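Long-range contacts in probable chitinase (PDB 5JH8), which probably binds chitin and cleaves its glycosidic bonds, as a glycoside hydrolase of family 18: residues L5-Y11 and S295-M301; A114-R120 and P156-D162; P189-D194 and G253-L257; V204-A210 and Y289-G293. All coordinates share one frame; numbering follows the deposited sequence. Where two conformers were deposited one is given.

Contact 1 of 4, residues L5-Y11 and S295-M301; sequences LAYYSGY and SLYALGM. With HIS (histidine), chain F; 6KY ((2S)-2-(dimethylamino)-4-(methylselanyl)butanoic acid), chain E.
Tyr11 OH and Tyr297 OH share a hydrogen bond of 2.8 Å, with Tyr297 OH lying in the plane of the Tyr11 ring, at its edge. Three backbone bonds follow: Leu296 N to Leu5 O (2.9 Å), Tyr7 N to Leu296 O (3.2 Å) and Leu299 N to Tyr7 O (3.0 Å). Beside the middle one a water accepts from Tyr7 N and donates to Leu296 O. The phenol of Tyr7 points elsewhere, its OH bonded to Asn109 OD1.

Selenomethionine Met301 is extended beyond CG (chi2 and chi3 both -177°), which carries CE over one face of the Tyr11 ring, 3.6 Å from its centroid. Tyr297 is covered on both faces: the bound histidine brings CD2 to 3.4 Å from Tyr297 CE2, and Ala298 CB, beyond a cis peptide bond, sits over the centre of the opposite face. Tyr7 CB meets Tyr297 CD2 at 3.7 Å, and Leu299 CD1 rests on Ala6 CB at 3.9 Å.

The segments of strands 5-8 and 295-297 run parallel, their axes 28° apart, pairing the first and last strands of a closed TIM barrel; Tyr11 and Tyr297 line its ligand pocket.

Contact 2 of 4, residues A114-R120 and P156-D162; sequences AVAQGDR and PANYGYD
Arg120 lays its guanidinium flat on the ring of Tyr159, planes 18° apart and CZ 4.4 Å from the ring centroid, an off-centre cation-pi stack. Arg120 CD covers the same face, 3.8 Å from that centroid. Extended from CG to NE, the arginine crosses Tyr159 at about a right angle, and NH1 donates to Tyr159 O at 2.8 Å, the acceptor lying close to the guanidinium plane. The other face of the Arg120 guanidinium carries Asp162, whose carboxylate stacks at 22°; Arg120 NH2 and Asp162 OD2 are 3.7 Å apart, a long salt bridge of charges alone, since OD2 lies well out of the guanidinium plane and no N-H points at it. Asp162 OD1 meanwhile caps Ala165 N at the start of helix 163-169.

Both segments are strand-to-helix loops of the TIM barrel, following strands 107-111 and 142-146, and Arg120 opens helix 120-135. Deeper between them, Val115 CB packs on Tyr161 CZ at 3.8 Å. Val115 N gives Tyr161 OH a weak bond of 3.3 Å, while that hydroxyl has a stronger partner in Phe112 O. One water accepts from Gly160 N at 2.8 Å and lies beside Val115 O and Pro156 O.

Contact 3 of 4, residues P189-D194 and G253-L257; sequences PVAGSD and GTHSL
Ser193 N donates to Thr254 O at 2.9 Å, a nearly straight bond (167° at the hydrogen) and the direct hydrogen bond between the two segments. The same oxygen takes a second bond from within its own segment, Ser256 OG at 2.9 Å. The two donors come from opposite faces of the carbonyl plane, each well out of it. Ser256 OG is placed there by a chi1 of -58°, beside its own backbone N, and it also accepts from a water, 2.7 Å from Ser256 OG, that in turn accepts from Ala191 N. Lys282 NZ ties the segments from outside, bonding to Ala191 O and His255 O.

Weaker contacts fill in round this polar core. Gly192 CA makes a CA-H...O contact with Thr254 O at 3.5 Å. Ser193 OG lies in plane at the edge of the imidazole, 3.3 Å from His255 CD2, whose ring is held by His255 ND1 bonding to Tyr250 OH.

By van der Waals packing, Pro189 sets CB against Ser256 OG (3.7 Å) and CG against Thr254 OG1 (3.7 Å), a hydroxyl hydrogen-bonded to Asp251 OD2, and Asp194 OD1 lies alongside Thr254 CG2 at 3.5 Å.

His255 and Ser256 face Asp251 in a G1 beta bulge. Two donors on Thr254 O would probably polarise that carbonyl; one of them, Ser193 N, the first N-H of helix 193-206, joins the hairpin turn to the helix start.

Contact 4 of 4, residues V204-A210 and Y289-G293; sequences VERVPAA and YGLGG. With EDO (1,2-ethanediol), chain C.
Val204 splits its two methyls by a chi1 of -55°: CG1, turned beside its own backbone N, reaches Leu291 CD2 at 4.0 Å, while CG2 comes to the edge of the Tyr289 ring, 4.1 Å from Tyr289 CD2. With chi2 at -175° Leu291 CD1 takes the anti place, leaving CD2 as the branch that meets Val204, although the CB bond of Leu291 starts away from that segment. The side chains of Tyr289 and Val204 cross at about a right angle, and the tyrosine hydroxyl is bonded to Asp201 OD1 of helix 193-206.

Beyond this apolar corner the backbones take over. Ala209 CB lies against the carbonyl oxygens of Tyr289 and Gly290, 3.3 Å from Gly290 O. Ala209 O receives a weak, bent hydrogen bond from Gly292 N (3.1 Å, 126° at the hydrogen) and a CA-H...O contact from Leu291 CA at 3.2 Å. Gly292 CA touches Ala210 O at 3.1 Å. Away from the other segment, Arg206 NE donates to O1 of an ethanediol, probably a crystallisation molecule, at 2.9 Å, helped by Arg206 NH2.

Gly290 ends helix 276-289 with positive phi. The two segments are neighbouring helix-to-strand turns, leading into the parallel strands 212-222 and 293-297, as at the N-terminal end of a TIM barrel.

Overall arrangement
Contact 1 lies deepest in the chain, its centre about 8 Å from the chain's centre (the others 16 to 17 Å), and holds the pocket residues Tyr11 and Tyr297; contacts 2, 3 and 4 are all nested inside the loop it closes. Contact 4 adjoins it in sequence, its turn running straight into strand 293-297, yet their centres are 22 Å apart, consistent with opposite ends of the barrel strands. Contact 2 stays on the pocket side, the Tyr161 side chain about 10 Å from the bound histidine. Contact 3 has the Ala191 side chain about 10 Å from the selenium-containing ligand. Contacts 3 and 4 use the start and end of helix 193-206, centres 21 Å apart.

Contact 1 of 4, residues L5-Y11 and S295-M301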
loop_
_atom_site.group_PDB
_atom_site.type_symbol
_atom_site.label_atom_id
_atom_site.label_comp_id
_atom_site.label_asym_id
_atom_site.label_seq_id
_atom_site.Cartn_x
_atom_site.Cartn_y
_atom_site.Cartn_z
ATOM N N LEU A 5 -9.269 -1.362 3.167
ATOM C CA LEU A 5 -8.241 -0.775 4.016
ATOM C C LEU A 5 -7.763 0.523 3.390
ATOM O O LEU A 5 -7.125 0.515 2.339
ATOM C CB LEU A 5 -7.072 -1.751 4.162
ATOM C CG LEU A 5 -5.889 -1.256 4.991
ATOM C CD1 LEU A 5 -6.248 -1.146 6.474
ATOM C CD2 LEU A 5 -4.720 -2.210 4.802
ATOM N N ALA A 6 -8.040 1.641 4.048
ATOM C CA ALA A 6 -7.544 2.935 3.602
ATOM C C ALA A 6 -6.239 3.262 4.317
ATOM O O ALA A 6 -6.052 2.925 5.474
ATOM C CB ALA A 6 -8.588 4.015 3.904
ATOM N N TYR A 7 -5.345 3.955 3.619
ATOM C CA TYR A 7 -4.082 4.430 4.180
ATOM C C TYR A 7 -4.213 5.891 4.603
ATOM O O TYR A 7 -4.513 6.763 3.787
ATOM C CB TYR A 7 -2.904 4.227 3.200
ATOM C CG TYR A 7 -2.326 2.843 3.380
ATOM C CD1 TYR A 7 -2.939 1.742 2.846
ATOM C CD2 TYR A 7 -1.256 2.635 4.239
ATOM C CE1 TYR A 7 -2.496 0.483 3.121
ATOM C CE2 TYR A 7 -0.784 1.377 4.501
ATOM C CZ TYR A 7 -1.417 0.296 3.968
ATOM O OH TYR A 7 -1.014 -0.972 4.273
ATOM N N TYR A 8 -3.999 6.132 5.901
ATOM C CA TYR A 8 -3.992 7.465 6.501
ATOM C C TYR A 8 -2.536 7.837 6.748
ATOM O O TYR A 8 -1.919 7.375 7.704
ATOM C CB TYR A 8 -4.817 7.477 7.784
ATOM C CG TYR A 8 -4.947 8.856 8.374
ATOM C CD1 TYR A 8 -5.759 9.785 7.787
ATOM C CD2 TYR A 8 -4.236 9.239 9.505
ATOM C CE1 TYR A 8 -5.882 11.055 8.303
ATOM C CE2 TYR A 8 -4.343 10.526 10.016
ATOM C CZ TYR A 8 -5.180 11.439 9.410
ATOM O OH TYR A 8 -5.339 12.720 9.892
ATOM N N SER A 9 -2.007 8.725 5.906
ATOM C CA SER A 9 -0.588 9.017 5.860
ATOM C C SER A 9 -0.400 10.521 5.729
ATOM O O SER A 9 -1.361 11.295 5.745
ATOM C CB SER A 9 0.063 8.276 4.689
ATOM O OG SER A 9 1.438 8.589 4.638
ATOM N N GLY A 10 0.854 10.933 5.559
ATOM C CA GLY A 10 1.211 12.337 5.566
ATOM C C GLY A 10 0.947 13.051 4.256
ATOM O O GLY A 10 1.871 13.407 3.522
ATOM N N TYR A 11 -0.327 13.274 3.966
ATOM C CA TYR A 11 -0.752 13.979 2.771
ATOM C C TYR A 11 -1.744 15.060 3.151
ATOM O O TYR A 11 -2.565 14.883 4.058
ATOM C CB TYR A 11 -1.407 13.017 1.761
ATOM C CG TYR A 11 -0.405 12.025 1.239
ATOM C CD1 TYR A 11 0.594 12.425 0.374
ATOM C CD2 TYR A 11 -0.423 10.701 1.644
ATOM C CE1 TYR A 11 1.537 11.539 -0.086
ATOM C CE2 TYR A 11 0.528 9.806 1.190
ATOM C CZ TYR A 11 1.504 10.231 0.328
ATOM O OH TYR A 11 2.449 9.339 -0.117
ATOM N N SER A 295 -6.969 -2.584 -0.635
ATOM C CA SER A 295 -6.319 -1.496 0.068
ATOM C C SER A 295 -6.127 -0.347 -0.912
ATOM O O SER A 295 -5.853 -0.580 -2.102
ATOM C CB SER A 295 -4.988 -1.953 0.670
ATOM O OG SER A 295 -4.046 -2.364 -0.306
ATOM N N LEU A 296 -6.297 0.879 -0.420
ATOM C CA LEU A 296 -6.335 2.081 -1.245
ATOM C C LEU A 296 -5.264 3.042 -0.754
ATOM O O LEU A 296 -5.235 3.372 0.436
ATOM C CB LEU A 296 -7.708 2.760 -1.175
ATOM C CG LEU A 296 -8.954 1.937 -1.586
ATOM C CD1 LEU A 296 -8.811 1.198 -2.913
ATOM C CD2 LEU A 296 -9.413 0.955 -0.498
ATOM N N TYR A 297 -4.415 3.508 -1.654
ATOM C CA TYR A 297 -3.308 4.371 -1.273
ATOM C C TYR A 297 -3.435 5.676 -2.048
ATOM O O TYR A 297 -3.210 5.686 -3.266
ATOM C CB TYR A 297 -1.944 3.711 -1.565
ATOM C CG TYR A 297 -0.830 4.463 -0.879
ATOM C CD1 TYR A 297 -0.217 5.538 -1.490
ATOM C CD2 TYR A 297 -0.484 4.186 0.427
ATOM C CE1 TYR A 297 0.754 6.278 -0.853
ATOM C CE2 TYR A 297 0.467 4.942 1.086
ATOM C CZ TYR A 297 1.077 5.997 0.433
ATOM O OH TYR A 297 2.041 6.772 1.030
ATOM N N ALA A 298 -3.773 6.808 -1.405
ATOM C CA ALA A 298 -3.974 7.021 0.028
ATOM C C ALA A 298 -4.984 8.182 0.203
ATOM O O ALA A 298 -5.239 8.959 -0.711
ATOM C CB ALA A 298 -2.675 7.378 0.718
ATOM N N LEU A 299 -5.529 8.278 1.413
ATOM C CA LEU A 299 -6.483 9.324 1.749
ATOM C C LEU A 299 -5.877 10.708 1.546
ATOM O O LEU A 299 -4.770 11.006 1.991
ATOM C CB LEU A 299 -6.931 9.156 3.203
ATOM C CG LEU A 299 -7.797 7.928 3.492
ATOM C CD1 LEU A 299 -7.828 7.686 4.989
ATOM C CD2 LEU A 299 -9.242 8.055 2.966
ATOM N N GLY A 300 -6.633 11.571 0.878
ATOM C CA GLY A 300 -6.205 12.913 0.579
ATOM C C GLY A 300 -5.879 13.112 -0.882
ATOM O O GLY A 300 -5.738 14.255 -1.319
HETATM N N MSE A 301 -5.751 12.033 -1.645
HETATM C CA MSE A 301 -5.421 12.135 -3.054
HETATM C C MSE A 301 -6.642 12.083 -3.966
HETATM O O MSE A 301 -6.520 12.269 -5.183
HETATM C CB MSE A 301 -4.507 10.972 -3.444
HETATM C CG MSE A 301 -3.228 10.915 -2.685
HETATM SE SE MSE A 301 -2.196 9.428 -3.392
HETATM C CE MSE A 301 -0.664 9.544 -2.179
HETATM N N HIS F . 5.101 4.382 -0.687
HETATM C CA HIS F . 4.795 4.655 0.714
HETATM C C HIS F . 5.839 5.596 1.297
HETATM O O HIS F . 6.968 5.702 0.801
HETATM C CB HIS F . 4.726 3.351 1.514
HETATM C CG HIS F . 3.532 2.503 1.189
HETATM N ND1 HIS F . 3.093 1.492 2.015
HETATM C CD2 HIS F . 2.700 2.502 0.120
HETATM C CE1 HIS F . 2.028 0.922 1.484
HETATM N NE2 HIS F . 1.781 1.500 0.322
HETATM O OXT HIS F . 5.561 6.283 2.281
HETATM N N 6KY E . 4.073 4.895 -3.864
HETATM C CA 6KY E . 5.325 4.915 -3.043
HETATM C C 6KY E . 4.996 5.326 -1.624
HETATM O O 6KY E . 4.613 6.467 -1.388
HETATM C CB 6KY E . 6.426 5.823 -3.629
HETATM C CG 6KY E . 6.906 5.326 -5.004
HETATM SE SE 6KY E . 8.401 6.351 -5.747
HETATM C CE 6KY E . 7.365 7.916 -6.278
HETATM C CN1 6KY E . 3.545 6.230 -4.207
HETATM C CN2 6KY E . 2.983 4.112 -3.234
HETATM O O HOH W 1 -3.306 9.491 3.631
HETATM O O HOH W 2 -6.821 5.335 1.297
#

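Contact 2 of 4, residues A114-R120 and P156-D162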
loop_
_atom_site.group_PDB
_atom_site.type_symbol
_atom_site.label_atom_id
_atom_site.label_comp_id
_atom_site.label_asym_id
_atom_site.label_seq_id
_atom_site.Cartn_x
_atom_site.Cartn_y
_atom_site.Cartn_z
ATOM N N ALA A 114 12.505 -2.304 1.283
ATOM C CA ALA A 114 13.942 -2.438 1.092
ATOM C C ALA A 114 14.539 -3.482 2.034
ATOM O O ALA A 114 15.727 -3.412 2.383
ATOM C CB ALA A 114 14.659 -1.091 1.221
ATOM N N VAL A 115 13.746 -4.489 2.409
ATOM C CA VAL A 115 14.316 -5.617 3.128
ATOM C C VAL A 115 15.367 -6.263 2.238
ATOM O O VAL A 115 15.098 -6.585 1.072
ATOM C CB VAL A 115 13.220 -6.606 3.552
ATOM C CG1 VAL A 115 13.816 -7.884 4.107
ATOM C CG2 VAL A 115 12.283 -5.968 4.570
ATOM N N ALA A 116 16.574 -6.444 2.780
ATOM C CA ALA A 116 17.679 -7.004 2.006
ATOM C C ALA A 116 17.402 -8.457 1.648
ATOM O O ALA A 116 16.825 -9.212 2.430
ATOM C CB ALA A 116 18.973 -6.944 2.814
ATOM N N GLN A 117 17.840 -8.863 0.458
ATOM C CA GLN A 117 17.606 -10.239 0.032
ATOM C C GLN A 117 18.183 -11.239 1.028
ATOM O O GLN A 117 17.594 -12.302 1.259
ATOM C CB GLN A 117 18.123 -10.475 -1.384
ATOM C CG GLN A 117 19.602 -10.218 -1.594
ATOM C CD GLN A 117 19.971 -10.288 -3.059
ATOM O OE1 GLN A 117 19.265 -10.907 -3.852
ATOM N NE2 GLN A 117 21.061 -9.629 -3.431
ATOM N N GLY A 118 19.316 -10.911 1.648
ATOM C CA GLY A 118 19.902 -11.815 2.623
ATOM C C GLY A 118 19.099 -11.972 3.895
ATOM O O GLY A 118 19.399 -12.859 4.701
ATOM N N ASP A 119 18.097 -11.128 4.094
ATOM C CA ASP A 119 17.250 -11.166 5.280
ATOM C C ASP A 119 15.929 -11.879 5.049
ATOM O O ASP A 119 15.060 -11.811 5.914
ATOM C CB ASP A 119 16.997 -9.752 5.791
ATOM C CG ASP A 119 18.182 -9.201 6.545
ATOM O OD1 ASP A 119 18.763 -9.963 7.350
ATOM O OD2 ASP A 119 18.546 -8.024 6.326
ATOM N N ARG A 120 15.787 -12.616 3.945
ATOM C CA ARG A 120 14.534 -13.304 3.644
ATOM C C ARG A 120 14.042 -14.125 4.831
ATOM O O ARG A 120 12.915 -13.952 5.316
ATOM C CB ARG A 120 14.701 -14.197 2.413
ATOM C CG ARG A 120 13.469 -15.029 2.062
ATOM C CD ARG A 120 13.801 -15.961 0.924
ATOM N NE ARG A 120 12.723 -16.816 0.456
ATOM C CZ ARG A 120 11.871 -16.491 -0.515
ATOM N NH1 ARG A 120 11.932 -15.308 -1.090
ATOM N NH2 ARG A 120 10.950 -17.352 -0.918
ATOM N N PRO A 156 16.770 -8.897 -6.574
ATOM C CA PRO A 156 17.242 -8.407 -5.262
ATOM C C PRO A 156 16.212 -7.604 -4.479
ATOM O O PRO A 156 16.276 -7.569 -3.246
ATOM C CB PRO A 156 18.464 -7.552 -5.621
ATOM C CG PRO A 156 18.914 -8.079 -6.906
ATOM C CD PRO A 156 17.726 -8.578 -7.654
ATOM N N ALA A 157 15.285 -6.930 -5.151
ATOM C CA ALA A 157 14.282 -6.130 -4.464
ATOM C C ALA A 157 13.182 -6.975 -3.840
ATOM O O ALA A 157 12.489 -6.498 -2.939
ATOM C CB ALA A 157 13.641 -5.136 -5.435
ATOM N N ASN A 158 13.006 -8.205 -4.311
ATOM C CA ASN A 158 11.867 -9.031 -3.951
ATOM C C ASN A 158 12.219 -10.277 -3.152
ATOM O O ASN A 158 11.349 -10.803 -2.446
ATOM C CB ASN A 158 11.134 -9.467 -5.226
ATOM C CG ASN A 158 10.581 -8.305 -6.001
ATOM O OD1 ASN A 158 10.185 -7.307 -5.407
ATOM N ND2 ASN A 158 10.543 -8.422 -7.328
ATOM N N TYR A 159 13.460 -10.765 -3.239
ATOM C CA TYR A 159 13.785 -12.045 -2.625
ATOM C C TYR A 159 13.677 -12.004 -1.102
ATOM O O TYR A 159 13.484 -13.052 -0.477
ATOM C CB TYR A 159 15.181 -12.518 -3.060
ATOM C CG TYR A 159 15.481 -13.931 -2.619
ATOM C CD1 TYR A 159 14.834 -15.009 -3.206
ATOM C CD2 TYR A 159 16.401 -14.194 -1.616
ATOM C CE1 TYR A 159 15.077 -16.291 -2.801
ATOM C CE2 TYR A 159 16.670 -15.486 -1.211
ATOM C CZ TYR A 159 16.001 -16.530 -1.806
ATOM O OH TYR A 159 16.249 -17.826 -1.424
ATOM N N GLY A 160 13.776 -10.831 -0.477
ATOM C CA GLY A 160 13.582 -10.762 0.961
ATOM C C GLY A 160 12.179 -11.105 1.422
ATOM O O GLY A 160 11.977 -11.281 2.626
ATOM N N TYR A 161 11.216 -11.188 0.495
ATOM C CA TYR A 161 9.807 -11.395 0.821
ATOM C C TYR A 161 9.372 -12.798 0.395
ATOM O O TYR A 161 9.191 -13.081 -0.796
ATOM C CB TYR A 161 8.944 -10.327 0.171
ATOM C CG TYR A 161 9.351 -8.937 0.593
ATOM C CD1 TYR A 161 8.844 -8.375 1.755
ATOM C CD2 TYR A 161 10.271 -8.211 -0.135
ATOM C CE1 TYR A 161 9.209 -7.117 2.170
ATOM C CE2 TYR A 161 10.673 -6.957 0.270
ATOM C CZ TYR A 161 10.135 -6.397 1.419
ATOM O OH TYR A 161 10.559 -5.142 1.794
ATOM N N ASP A 162 9.237 -13.687 1.375
ATOM C CA ASP A 162 8.799 -15.069 1.161
ATOM C C ASP A 162 7.301 -15.074 1.454
ATOM O O ASP A 162 6.876 -15.156 2.610
ATOM C CB ASP A 162 9.563 -15.966 2.125
ATOM C CG ASP A 162 9.179 -17.432 2.031
ATOM O OD1 ASP A 162 8.118 -17.783 1.457
ATOM O OD2 ASP A 162 9.974 -18.249 2.544
HETATM O O HOH W 3 10.630 -2.973 -0.801
HETATM O O HOH W 4 13.890 -5.049 -0.940
HETATM O O HOH W 5 14.773 -8.301 -1.081
HETATM O O HOH W 6 18.475 -6.883 -1.662
HETATM O O HOH W 7 10.109 -12.907 3.999
HETATM O O HOH W 8 10.519 -13.745 -3.292
#

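Contact 3 of 4, residues P189-D194 and G253-L257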
loop_
_atom_site.group_PDB
_atom_site.type_symbol
_atom_site.label_atom_id
_atom_site.label_comp_id
_atom_site.label_asym_id
_atom_site.label_seq_id
_atom_site.Cartn_x
_atom_site.Cartn_y
_atom_site.Cartn_z
ATOM N N PRO A 189 2.015 1.832 -17.220
ATOM C CA PRO A 189 0.985 1.645 -16.204
ATOM C C PRO A 189 1.588 1.560 -14.809
ATOM O O PRO A 189 2.588 0.872 -14.569
ATOM C CB PRO A 189 0.331 0.325 -16.611
ATOM C CG PRO A 189 0.528 0.246 -18.091
ATOM C CD PRO A 189 1.869 0.896 -18.349
ATOM N N VAL A 190 0.924 2.237 -13.879
ATOM C CA VAL A 190 1.340 2.241 -12.478
ATOM C C VAL A 190 0.788 1.045 -11.718
ATOM O O VAL A 190 1.393 0.585 -10.748
ATOM C CB VAL A 190 0.913 3.579 -11.843
ATOM C CG1 VAL A 190 1.239 3.610 -10.364
ATOM C CG2 VAL A 190 1.588 4.723 -12.581
ATOM N N ALA A 191 -0.354 0.536 -12.145
ATOM C CA ALA A 191 -1.030 -0.578 -11.502
ATOM C C ALA A 191 -1.763 -1.374 -12.578
ATOM O O ALA A 191 -2.966 -1.611 -12.507
ATOM C CB ALA A 191 -1.981 -0.073 -10.414
ATOM N N GLY A 192 -1.021 -1.805 -13.596
ATOM C CA GLY A 192 -1.644 -2.473 -14.725
ATOM C C GLY A 192 -2.323 -3.761 -14.293
ATOM O O GLY A 192 -1.791 -4.529 -13.487
ATOM N N SER A 193 -3.506 -4.020 -14.865
ATOM C CA SER A 193 -4.296 -5.162 -14.436
ATOM C C SER A 193 -3.657 -6.486 -14.807
ATOM O O SER A 193 -3.857 -7.479 -14.099
ATOM C CB SER A 193 -5.686 -5.095 -15.048
ATOM O OG SER A 193 -5.641 -5.001 -16.459
ATOM N N ASP A 194 -2.926 -6.536 -15.922
ATOM C CA ASP A 194 -2.260 -7.772 -16.331
ATOM C C ASP A 194 -1.156 -8.137 -15.336
ATOM O O ASP A 194 -1.070 -9.276 -14.862
ATOM C CB ASP A 194 -1.762 -7.661 -17.780
ATOM C CG ASP A 194 -0.850 -6.464 -18.049
ATOM O OD1 ASP A 194 -0.765 -5.509 -17.265
ATOM O OD2 ASP A 194 -0.210 -6.489 -19.127
ATOM N N GLY A 253 -5.840 -3.587 -22.343
ATOM C CA GLY A 253 -5.015 -4.709 -21.931
ATOM C C GLY A 253 -4.456 -4.576 -20.533
ATOM O O GLY A 253 -4.124 -5.589 -19.910
ATOM N N THR A 254 -4.331 -3.352 -20.033
ATOM C CA THR A 254 -3.819 -3.118 -18.689
ATOM C C THR A 254 -4.811 -2.377 -17.803
ATOM O O THR A 254 -4.464 -2.011 -16.672
ATOM C CB THR A 254 -2.503 -2.319 -18.727
ATOM O OG1 THR A 254 -2.767 -0.976 -19.155
ATOM C CG2 THR A 254 -1.477 -2.975 -19.630
ATOM N N HIS A 255 -6.012 -2.108 -18.293
ATOM C CA HIS A 255 -6.998 -1.304 -17.578
ATOM C C HIS A 255 -6.351 -0.080 -16.944
ATOM O O HIS A 255 -6.407 0.145 -15.737
ATOM C CB HIS A 255 -7.801 -2.124 -16.566
ATOM C CG HIS A 255 -8.794 -3.017 -17.215
ATOM N ND1 HIS A 255 -9.964 -2.536 -17.757
ATOM C CD2 HIS A 255 -8.753 -4.340 -17.500
ATOM C CE1 HIS A 255 -10.628 -3.540 -18.300
ATOM N NE2 HIS A 255 -9.915 -4.642 -18.163
ATOM N N SER A 256 -5.734 0.734 -17.800
ATOM C CA SER A 256 -5.038 1.932 -17.358
ATOM C C SER A 256 -5.311 3.051 -18.346
ATOM O O SER A 256 -5.508 2.799 -19.533
ATOM C CB SER A 256 -3.538 1.649 -17.226
ATOM O OG SER A 256 -3.298 0.586 -16.313
ATOM N N LEU A 257 -5.292 4.281 -17.850
ATOM C CA LEU A 257 -5.553 5.464 -18.644
ATOM C C LEU A 257 -4.242 6.177 -18.938
ATOM O O LEU A 257 -3.424 6.369 -18.030
ATOM C CB LEU A 257 -6.501 6.388 -17.892
ATOM C CG LEU A 257 -7.050 7.546 -18.713
ATOM C CD1 LEU A 257 -8.118 7.054 -19.672
ATOM C CD2 LEU A 257 -7.596 8.625 -17.784
HETATM O O HOH W 9 -2.560 1.388 -13.821
#

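Contact 4 of 4, residues V204-A210 and Y289-G293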
loop_
_atom_site.group_PDB
_atom_site.type_symbol
_atom_site.label_atom_id
_atom_site.label_comp_id
_atom_site.label_asym_id
_atom_site.label_seq_id
_atom_site.Cartn_x
_atom_site.Cartn_y
_atom_site.Cartn_z
ATOM N N VAL A 204 -1.866 -15.968 -4.424
ATOM C CA VAL A 204 -2.909 -16.874 -3.929
ATOM C C VAL A 204 -2.514 -18.335 -4.071
ATOM O O VAL A 204 -3.097 -19.201 -3.405
ATOM C CB VAL A 204 -4.311 -16.605 -4.510
ATOM C CG1 VAL A 204 -4.733 -15.157 -4.294
ATOM C CG2 VAL A 204 -4.381 -16.965 -5.973
ATOM N N GLU A 205 -1.530 -18.642 -4.909
ATOM C CA GLU A 205 -0.983 -19.986 -4.897
ATOM C C GLU A 205 -0.237 -20.258 -3.597
ATOM O O GLU A 205 -0.192 -21.403 -3.127
ATOM C CB GLU A 205 -0.035 -20.159 -6.084
ATOM C CG GLU A 205 0.597 -21.537 -6.154
ATOM C CD GLU A 205 1.435 -21.724 -7.409
ATOM O OE1 GLU A 205 1.000 -21.289 -8.490
ATOM O OE2 GLU A 205 2.538 -22.312 -7.327
ATOM N N ARG A 206 0.348 -19.216 -3.003
ATOM C CA ARG A 206 1.249 -19.336 -1.872
ATOM C C ARG A 206 0.615 -18.986 -0.541
ATOM O O ARG A 206 1.149 -19.389 0.506
ATOM C CB ARG A 206 2.473 -18.445 -2.116
ATOM C CG ARG A 206 3.403 -19.053 -3.162
ATOM C CD ARG A 206 4.319 -18.054 -3.839
ATOM N NE ARG A 206 5.120 -18.710 -4.871
ATOM C CZ ARG A 206 4.685 -19.014 -6.087
ATOM N NH1 ARG A 206 3.450 -18.721 -6.462
ATOM N NH2 ARG A 206 5.506 -19.617 -6.940
ATOM N N VAL A 207 -0.516 -18.290 -0.567
ATOM C CA VAL A 207 -1.171 -17.716 0.599
ATOM C C VAL A 207 -2.667 -17.916 0.422
ATOM O O VAL A 207 -3.175 -17.692 -0.677
ATOM C CB VAL A 207 -0.873 -16.215 0.716
ATOM C CG1 VAL A 207 -1.528 -15.653 1.960
ATOM C CG2 VAL A 207 0.612 -15.987 0.740
ATOM N N PRO A 208 -3.419 -18.304 1.452
ATOM C CA PRO A 208 -4.871 -18.374 1.285
ATOM C C PRO A 208 -5.390 -17.033 0.794
ATOM O O PRO A 208 -5.048 -15.980 1.335
ATOM C CB PRO A 208 -5.372 -18.695 2.694
ATOM C CG PRO A 208 -4.221 -19.366 3.354
ATOM C CD PRO A 208 -3.009 -18.671 2.816
ATOM N N ALA A 209 -6.251 -17.076 -0.221
ATOM C CA ALA A 209 -6.674 -15.834 -0.851
ATOM C C ALA A 209 -7.349 -14.895 0.141
ATOM O O ALA A 209 -7.215 -13.675 0.018
ATOM C CB ALA A 209 -7.597 -16.120 -2.028
ATOM N N ALA A 210 -8.056 -15.439 1.139
ATOM C CA ALA A 210 -8.743 -14.599 2.113
ATOM C C ALA A 210 -7.782 -13.785 2.959
ATOM O O ALA A 210 -8.211 -12.840 3.625
ATOM C CB ALA A 210 -9.623 -15.459 3.013
ATOM N N TYR A 289 -10.924 -13.419 -7.236
ATOM C CA TYR A 289 -9.920 -14.274 -6.606
ATOM C C TYR A 289 -10.319 -14.789 -5.227
ATOM O O TYR A 289 -9.610 -15.643 -4.685
ATOM C CB TYR A 289 -8.592 -13.527 -6.438
ATOM C CG TYR A 289 -7.758 -13.367 -7.688
ATOM C CD1 TYR A 289 -7.998 -12.335 -8.583
ATOM C CD2 TYR A 289 -6.712 -14.232 -7.959
ATOM C CE1 TYR A 289 -7.221 -12.174 -9.707
ATOM C CE2 TYR A 289 -5.939 -14.084 -9.087
ATOM C CZ TYR A 289 -6.196 -13.053 -9.960
ATOM O OH TYR A 289 -5.434 -12.875 -11.079
ATOM N N GLY A 290 -11.405 -14.301 -4.640
ATOM C CA GLY A 290 -11.668 -14.615 -3.249
ATOM C C GLY A 290 -10.721 -13.937 -2.285
ATOM O O GLY A 290 -10.369 -14.518 -1.252
ATOM N N LEU A 291 -10.265 -12.729 -2.609
ATOM C CA LEU A 291 -9.343 -12.029 -1.741
ATOM C C LEU A 291 -10.031 -11.639 -0.435
ATOM O O LEU A 291 -11.260 -11.538 -0.340
ATOM C CB LEU A 291 -8.818 -10.755 -2.402
ATOM C CG LEU A 291 -8.148 -10.917 -3.770
ATOM C CD1 LEU A 291 -7.589 -9.578 -4.224
ATOM C CD2 LEU A 291 -7.056 -11.971 -3.745
ATOM N N GLY A 292 -9.209 -11.367 0.575
ATOM C CA GLY A 292 -9.703 -10.812 1.818
ATOM C C GLY A 292 -10.220 -9.402 1.699
ATOM O O GLY A 292 -10.943 -8.949 2.592
ATOM N N GLY A 293 -9.834 -8.693 0.645
ATOM C CA GLY A 293 -10.264 -7.330 0.460
ATOM C C GLY A 293 -9.264 -6.568 -0.371
ATOM O O GLY A 293 -8.466 -7.162 -1.103
HETATM C C1 EDO C . 8.988 -20.002 -4.152
HETATM O O1 EDO C . 7.929 -19.489 -4.971
HETATM C C2 EDO C . 8.458 -20.337 -2.764
HETATM O O2 EDO C . 7.120 -19.847 -2.629
#